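Local coordinates for mandelate racemase/muconate lactonizing protein (Alicyclobacillus acidocaldarius LAA1, PDB 3QLD) that belongs to the mandelate racemase/muconate lactonizing family of the enolase superfamily, pairing an N-terminal capping domain with a TIM-barrel-like domain, its own function not established, at residues A[110-113]-A[114-118]; A[150-153]-A[154-158]; A[208-211]-A[212-215]. One frame throughout, in Å; residues are numbered along the deposited sequence.

All three contacts are local, formed between neighbouring turns of a helix or at a helix end, and they follow one another along the chain. Contact 1 lies on helix 105-123 of the N-terminal domain. Contacts 2 and 3 belong to the barrel-like domain, on the opposite side of the chain's centre. The centre of contact 1 is about 41 Å from that of contact 2 and about 42 Å from that of contact 3. Contacts 2 and 3 have centres about 21 Å apart and nearest atoms about 11 Å apart. Side chains of both rest on helix 178-187. A sulfate ion is bound at contact 3, on Arg210.

Contact 1. Residues A[110-113]-A[114-118]; sequences AIEM and AVWDW
Glu112 and Trp116 run alongside each other, one helical turn apart, in the same direction. Glu112 OE2 sits at the edge of the indole, 3.0 Å from Trp116 NE1. The N-H...O angle is only 125°, so this hydrogen bond is weak. The carboxylate and ring planes are 59° apart. Glu112 CG is anti to the backbone N (chi1 -167°), and a bend at chi2 brings the carboxylate alongside the ring. Along the backbone, Trp116 N donates to Glu112 O at 3.1 Å, so the two residues are joined through both backbone and side chain. Asp117 N bonds to Met113 O at 2.9 Å in the next step of the same alpha-helical pattern.

The stronger hold on Glu112 comes from outside. OE1 accepts from Phe277 N and OE2 from Gly278 N, at the start of helix 277-289. Phe277 also meets the Trp116 ring edge-to-face. Elsewhere on the helix, Ala114 packs on strands 25-38 and 43-48, and Asp117 bonds to Trp45 N and His308 NE2.

The carboxylate is buried, and its oxygens are supplied with donors. Two backbone N-H groups at a helix start would probably stabilise its negative charge, and they tie helix 105-123 to the barrel-like domain.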
loop_
_atom_site.group_PDB
_atom_site.type_symbol
_atom_site.label_atom_id
_atom_site.label_comp_id
_atom_site.label_asym_id
_atom_site.label_seq_id
_atom_site.Cartn_x
_atom_site.Cartn_y
_atom_site.Cartn_z
ATOM N N ALA A 110 -5.479 13.067 -5.665
ATOM C CA ALA A 110 -6.402 14.176 -5.419
ATOM C C ALA A 110 -5.682 15.546 -5.531
ATOM O O ALA A 110 -6.218 16.511 -6.096
ATOM C CB ALA A 110 -7.180 13.994 -4.101
ATOM N N ILE A 111 -4.470 15.618 -5.007
ATOM C CA ILE A 111 -3.660 16.803 -5.168
ATOM C C ILE A 111 -3.410 17.084 -6.650
ATOM O O ILE A 111 -3.806 18.161 -7.189
ATOM C CB ILE A 111 -2.336 16.637 -4.419
ATOM C CG1 ILE A 111 -2.641 16.436 -2.934
ATOM C CG2 ILE A 111 -1.398 17.851 -4.667
ATOM C CD1 ILE A 111 -3.284 17.680 -2.299
ATOM N N GLU A 112 -2.788 16.107 -7.313
ATOM C CA GLU A 112 -2.383 16.259 -8.712
ATOM C C GLU A 112 -3.569 16.659 -9.623
ATOM O O GLU A 112 -3.434 17.562 -10.474
ATOM C CB GLU A 112 -1.745 14.971 -9.184
ATOM C CG GLU A 112 -0.985 15.128 -10.539
ATOM C CD GLU A 112 -1.790 14.537 -11.681
ATOM O OE1 GLU A 112 -3.028 14.219 -11.572
ATOM O OE2 GLU A 112 -1.167 14.284 -12.724
HETATM N N MSE A 113 -4.712 16.017 -9.449
HETATM C CA MSE A 113 -5.863 16.252 -10.318
HETATM C C MSE A 113 -6.529 17.631 -10.066
HETATM O O MSE A 113 -7.007 18.269 -11.038
HETATM C CB MSE A 113 -6.875 15.130 -10.219
HETATM C CG MSE A 113 -6.302 13.823 -10.873
HETATM SE SE MSE A 113 -7.268 12.201 -10.390
HETATM C CE MSE A 113 -8.835 12.174 -11.467
ATOM N N ALA A 114 -6.513 18.090 -8.804
ATOM C CA ALA A 114 -7.061 19.433 -8.485
ATOM C C ALA A 114 -6.136 20.472 -9.147
ATOM O O ALA A 114 -6.618 21.517 -9.652
ATOM C CB ALA A 114 -7.135 19.610 -6.986
ATOM N N VAL A 115 -4.816 20.220 -9.184
ATOM C CA VAL A 115 -3.907 21.177 -9.826
ATOM C C VAL A 115 -4.129 21.254 -11.376
ATOM O O VAL A 115 -4.167 22.358 -11.970
ATOM C CB VAL A 115 -2.464 20.885 -9.488
ATOM C CG1 VAL A 115 -1.510 21.822 -10.227
ATOM C CG2 VAL A 115 -2.269 21.051 -8.000
ATOM N N TRP A 116 -4.286 20.098 -12.014
ATOM C CA TRP A 116 -4.703 20.036 -13.426
ATOM C C TRP A 116 -6.001 20.810 -13.669
ATOM O O TRP A 116 -6.166 21.501 -14.708
ATOM C CB TRP A 116 -4.884 18.580 -13.871
ATOM C CG TRP A 116 -3.626 17.936 -14.365
ATOM C CD1 TRP A 116 -2.791 17.110 -13.673
ATOM C CD2 TRP A 116 -3.079 18.029 -15.690
ATOM N NE1 TRP A 116 -1.738 16.710 -14.468
ATOM C CE2 TRP A 116 -1.911 17.240 -15.719
ATOM C CE3 TRP A 116 -3.488 18.686 -16.865
ATOM C CZ2 TRP A 116 -1.123 17.111 -16.864
ATOM C CZ3 TRP A 116 -2.672 18.571 -18.021
ATOM C CH2 TRP A 116 -1.513 17.785 -17.997
ATOM N N ASP A 117 -6.927 20.680 -12.728
ATOM C CA ASP A 117 -8.246 21.226 -12.864
ATOM C C ASP A 117 -8.138 22.739 -12.717
ATOM O O ASP A 117 -8.760 23.482 -13.482
ATOM C CB ASP A 117 -9.190 20.607 -11.806
ATOM C CG ASP A 117 -10.634 21.018 -11.986
ATOM O OD1 ASP A 117 -11.363 20.350 -12.772
ATOM O OD2 ASP A 117 -11.028 22.031 -11.313
ATOM N N TRP A 118 -7.379 23.187 -11.716
ATOM C CA TRP A 118 -7.158 24.620 -11.486
ATOM C C TRP A 118 -6.491 25.198 -12.720
ATOM O O TRP A 118 -6.927 26.247 -13.210
ATOM C CB TRP A 118 -6.266 24.862 -10.266
ATOM C CG TRP A 118 -5.597 26.210 -10.309
ATOM C CD1 TRP A 118 -6.174 27.417 -9.941
ATOM C CD2 TRP A 118 -4.283 26.515 -10.784
ATOM N NE1 TRP A 118 -5.276 28.427 -10.112
ATOM C CE2 TRP A 118 -4.114 27.918 -10.649
ATOM C CE3 TRP A 118 -3.209 25.740 -11.293
ATOM C CZ2 TRP A 118 -2.924 28.567 -11.006
ATOM C CZ3 TRP A 118 -2.019 26.378 -11.625
ATOM C CH2 TRP A 118 -1.897 27.792 -11.514
#

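Contact 2. Residues A[150-153]-A[154-158]; sequences LDVL and IQSVD
Leu153 and Val157 cross obliquely on the buried side of helix 150-162, with Leu153 CG 4.2 Å from Val157 CG2. Leu153 CG is anti to its backbone N (chi1 180°), which carries the branch along the helix wall beside Val157. Val157 CG2 lies 3.1 Å from Leu153 O, close to the carbonyl that Val157 N uses.

Leu150 and Ile154 make a second apolar pair one turn apart. CD1 of Leu150 approaches CG1 of Ile154 at 4.2 Å. Both side chains are turned to helix 178-187, where Leu150 rests on Ala183 and Ile154 on Val184. Val157 instead reaches Leu144 of strand 137-144. The two pairs thus sit within the beta-alpha-beta unit formed by strand 137-144, helix 150-162 and strand 167-171.

Ser156 turns its hydroxyl back along its own helix. OG lies beside the backbone N (chi1 -67°) and donates to Val152 O at 3.3 Å. It comes from above the carbonyl plane, 49° out of it. Ser156 N reaches Val152 O at 2.8 Å, nearly straight on from the carbonyl.

Val152 O therefore accepts two donors from one residue. The shared carbonyl gives the serine hydroxyl a partner within the helix, while the leucine, isoleucine and valine side chains supply apolar surface towards the neighbouring helix and strand.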
loop_
_atom_site.group_PDB
_atom_site.type_symbol
_atom_site.label_atom_id
_atom_site.label_comp_id
_atom_site.label_asym_id
_atom_site.label_seq_id
_atom_site.Cartn_x
_atom_site.Cartn_y
_atom_site.Cartn_z
ATOM N N LEU A 150 -31.770 -17.442 -12.265
ATOM C CA LEU A 150 -31.400 -17.093 -13.644
ATOM C C LEU A 150 -32.430 -16.144 -14.308
ATOM O O LEU A 150 -32.115 -15.422 -15.281
ATOM C CB LEU A 150 -31.183 -18.394 -14.432
ATOM C CG LEU A 150 -30.815 -18.601 -15.905
ATOM C CD1 LEU A 150 -29.823 -17.567 -16.487
ATOM C CD2 LEU A 150 -30.287 -20.059 -16.065
ATOM N N ASP A 151 -33.647 -16.137 -13.752
ATOM C CA ASP A 151 -34.732 -15.254 -14.194
ATOM C C ASP A 151 -34.466 -13.775 -13.843
ATOM O O ASP A 151 -34.496 -12.894 -14.726
ATOM C CB ASP A 151 -36.079 -15.718 -13.595
ATOM C CG ASP A 151 -36.492 -17.141 -14.055
ATOM O OD1 ASP A 151 -36.138 -17.557 -15.193
ATOM O OD2 ASP A 151 -37.183 -17.850 -13.268
ATOM N N VAL A 152 -34.203 -13.520 -12.555
ATOM C CA VAL A 152 -33.766 -12.207 -12.095
ATOM C C VAL A 152 -32.670 -11.695 -13.042
ATOM O O VAL A 152 -32.790 -10.602 -13.598
ATOM C CB VAL A 152 -33.223 -12.238 -10.636
ATOM C CG1 VAL A 152 -32.769 -10.803 -10.165
ATOM C CG2 VAL A 152 -34.244 -12.818 -9.665
ATOM N N LEU A 153 -31.636 -12.512 -13.258
ATOM C CA LEU A 153 -30.514 -12.114 -14.123
ATOM C C LEU A 153 -30.932 -11.579 -15.500
ATOM O O LEU A 153 -30.605 -10.429 -15.867
ATOM C CB LEU A 153 -29.508 -13.265 -14.289
ATOM C CG LEU A 153 -28.376 -12.792 -15.204
ATOM C CD1 LEU A 153 -27.471 -11.820 -14.491
ATOM C CD2 LEU A 153 -27.620 -13.940 -15.763
ATOM N N ILE A 154 -31.639 -12.422 -16.240
ATOM C CA ILE A 154 -32.081 -12.109 -17.614
ATOM C C ILE A 154 -33.006 -10.886 -17.633
ATOM O O ILE A 154 -32.975 -10.043 -18.553
ATOM C CB ILE A 154 -32.735 -13.347 -18.272
ATOM C CG1 ILE A 154 -31.668 -14.404 -18.614
ATOM C CG2 ILE A 154 -33.509 -12.956 -19.537
ATOM C CD1 ILE A 154 -30.728 -14.024 -19.770
ATOM N N GLN A 155 -33.802 -10.766 -16.575
ATOM C CA GLN A 155 -34.621 -9.586 -16.416
ATOM C C GLN A 155 -33.737 -8.363 -16.227
ATOM O O GLN A 155 -33.995 -7.344 -16.856
ATOM C CB GLN A 155 -35.597 -9.777 -15.279
ATOM C CG GLN A 155 -36.513 -11.006 -15.500
ATOM C CD GLN A 155 -37.361 -11.393 -14.249
ATOM O OE1 GLN A 155 -37.868 -10.523 -13.501
ATOM N NE2 GLN A 155 -37.540 -12.701 -14.045
ATOM N N SER A 156 -32.670 -8.467 -15.407
ATOM C CA SER A 156 -31.743 -7.357 -15.236
ATOM C C SER A 156 -31.073 -6.991 -16.545
ATOM O O SER A 156 -30.947 -5.802 -16.833
ATOM C CB SER A 156 -30.658 -7.690 -14.196
ATOM O OG SER A 156 -31.259 -7.814 -12.922
ATOM N N VAL A 157 -30.604 -7.991 -17.304
ATOM C CA VAL A 157 -29.988 -7.753 -18.638
ATOM C C VAL A 157 -30.874 -7.011 -19.656
ATOM O O VAL A 157 -30.468 -6.028 -20.291
ATOM C CB VAL A 157 -29.537 -9.043 -19.294
ATOM C CG1 VAL A 157 -28.674 -8.709 -20.530
ATOM C CG2 VAL A 157 -28.748 -9.979 -18.250
ATOM N N ASP A 158 -32.067 -7.517 -19.835
ATOM C CA ASP A 158 -33.096 -6.847 -20.667
ATOM C C ASP A 158 -33.284 -5.381 -20.287
ATOM O O ASP A 158 -33.253 -4.502 -21.170
ATOM C CB ASP A 158 -34.420 -7.590 -20.497
ATOM C CG ASP A 158 -34.399 -8.965 -21.143
ATOM O OD1 ASP A 158 -33.468 -9.261 -21.934
ATOM O OD2 ASP A 158 -35.333 -9.770 -20.893
#

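Contact 3. Residues A[208-211]-A[212-215]; sequences VLRQ and LDAY. With SO4 (sulfate ion), chain F.
Arg210 leaves the helix with CG placed opposite its backbone N (chi1 168°) and then bends at chi2 (68°). This turn carries the guanidinium forward to Asp213, three residues on. Asp213 has CG beside its own backbone N, which tips the carboxylate back to meet it. The two side chains cross at about a right angle, and their flat groups are 57° apart.

Arg210 NH1 and Asp213 OD2 form a salt bridge of 2.7 Å, with the N-H directed fairly well at the oxygen. The oxygen lies close to the guanidinium plane and uses its anti lone pair, the one facing away from OD1. A sulfate ion, probably from the crystallisation liquor, meets another part of the guanidinium edge. Arg210 NH1 bonds to sulfate O1 at 3.0 Å, nearly straight, and Arg210 NH2 bonds to sulfate O4, also at 3.0 Å. NH1 is thus shared between the carboxylate and the sulfate.

Asp213 has further partners: OD1 bonds to Thr241 OG1, and OD2 also accepts from Arg240 N.

The backbone bonding here spans three residues, and 213-215 is a 3-10 segment. Asp213 N donates to Arg210 O at 3.0 Å, from above the carbonyl plane. On the buried side, Leu209 CD2 meets Leu212 CD1 at 4.0 Å. Leu212 also packs on Ile181 of helix 178-187, and Tyr215 joins it there. Ala214 CB stands over one face of the Tyr215 ring.

Asp213 thus links the turn to Arg240 and Thr241 and probably helps to orient the arginine. Its negative charge probably balances part of the guanidinium's positive charge, and the sulfate supplies a second anionic partner on the exposed arginine.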
loop_
_atom_site.group_PDB
_atom_site.type_symbol
_atom_site.label_atom_id
_atom_site.label_comp_id
_atom_site.label_asym_id
_atom_site.label_seq_id
_atom_site.Cartn_x
_atom_site.Cartn_y
_atom_site.Cartn_z
ATOM N N VAL A 208 -12.897 -24.533 -15.402
ATOM C CA VAL A 208 -14.171 -23.795 -15.477
ATOM C C VAL A 208 -14.070 -22.510 -16.225
ATOM O O VAL A 208 -14.968 -22.133 -17.014
ATOM C CB VAL A 208 -14.749 -23.540 -13.997
ATOM C CG1 VAL A 208 -15.746 -22.367 -13.959
ATOM C CG2 VAL A 208 -15.397 -24.827 -13.471
ATOM N N LEU A 209 -12.994 -21.757 -15.960
ATOM C CA LEU A 209 -12.817 -20.485 -16.614
ATOM C C LEU A 209 -12.547 -20.695 -18.111
ATOM O O LEU A 209 -12.946 -19.895 -18.976
ATOM C CB LEU A 209 -11.620 -19.736 -15.987
ATOM C CG LEU A 209 -11.969 -19.114 -14.610
ATOM C CD1 LEU A 209 -10.681 -18.521 -13.904
ATOM C CD2 LEU A 209 -12.989 -17.990 -14.757
ATOM N N ARG A 210 -11.832 -21.762 -18.418
ATOM C CA ARG A 210 -11.512 -22.049 -19.828
ATOM C C ARG A 210 -12.804 -22.371 -20.635
ATOM O O ARG A 210 -12.907 -22.034 -21.805
ATOM C CB ARG A 210 -10.557 -23.228 -19.894
ATOM C CG ARG A 210 -10.356 -23.862 -21.379
ATOM C CD ARG A 210 -9.614 -22.983 -22.466
ATOM N NE ARG A 210 -9.447 -23.810 -23.680
ATOM C CZ ARG A 210 -9.773 -23.432 -24.930
ATOM N NH1 ARG A 210 -10.276 -22.211 -25.183
ATOM N NH2 ARG A 210 -9.578 -24.290 -25.945
ATOM N N GLN A 211 -13.789 -22.959 -19.965
ATOM C CA GLN A 211 -15.116 -23.286 -20.603
ATOM C C GLN A 211 -15.784 -21.991 -21.056
ATOM O O GLN A 211 -16.615 -21.977 -22.017
ATOM C CB GLN A 211 -16.046 -24.019 -19.633
ATOM C CG GLN A 211 -15.714 -25.463 -19.135
ATOM C CD GLN A 211 -16.642 -25.893 -17.922
ATOM O OE1 GLN A 211 -17.770 -25.401 -17.776
ATOM N NE2 GLN A 211 -16.134 -26.761 -17.043
ATOM N N LEU A 212 -15.435 -20.899 -20.372
ATOM C CA LEU A 212 -15.955 -19.600 -20.716
ATOM C C LEU A 212 -15.469 -19.007 -22.011
ATOM O O LEU A 212 -16.105 -18.118 -22.551
ATOM C CB LEU A 212 -15.860 -18.569 -19.551
ATOM C CG LEU A 212 -16.447 -19.038 -18.220
ATOM C CD1 LEU A 212 -16.183 -17.876 -17.213
ATOM C CD2 LEU A 212 -17.972 -19.309 -18.320
ATOM N N ASP A 213 -14.367 -19.504 -22.563
ATOM C CA ASP A 213 -13.867 -18.981 -23.831
ATOM C C ASP A 213 -14.898 -19.152 -24.947
ATOM O O ASP A 213 -14.843 -18.434 -25.955
ATOM C CB ASP A 213 -12.603 -19.773 -24.228
ATOM C CG ASP A 213 -11.348 -19.293 -23.497
ATOM O OD1 ASP A 213 -11.387 -18.246 -22.790
ATOM O OD2 ASP A 213 -10.316 -19.997 -23.615
ATOM N N ALA A 214 -15.821 -20.082 -24.763
ATOM C CA ALA A 214 -16.799 -20.349 -25.848
ATOM C C ALA A 214 -17.755 -19.150 -26.085
ATOM O O ALA A 214 -18.381 -19.061 -27.154
ATOM C CB ALA A 214 -17.540 -21.619 -25.585
ATOM N N TYR A 215 -17.831 -18.217 -25.112
ATOM C CA TYR A 215 -18.804 -17.122 -25.156
ATOM C C TYR A 215 -18.352 -15.767 -25.585
ATOM O O TYR A 215 -19.173 -14.809 -25.539
ATOM C CB TYR A 215 -19.581 -17.070 -23.819
ATOM C CG TYR A 215 -20.078 -18.424 -23.449
ATOM C CD1 TYR A 215 -21.055 -19.062 -24.222
ATOM C CD2 TYR A 215 -19.557 -19.118 -22.372
ATOM C CE1 TYR A 215 -21.501 -20.353 -23.899
ATOM C CE2 TYR A 215 -19.967 -20.386 -22.060
ATOM C CZ TYR A 215 -20.953 -21.004 -22.840
ATOM O OH TYR A 215 -21.386 -22.281 -22.521
HETATM S S SO4 F . -10.562 -22.169 -28.994
HETATM O O1 SO4 F . -11.142 -21.321 -27.935
HETATM O O2 SO4 F . -11.498 -23.262 -29.300
HETATM O O3 SO4 F . -10.285 -21.328 -30.150
HETATM O O4 SO4 F . -9.317 -22.721 -28.497
#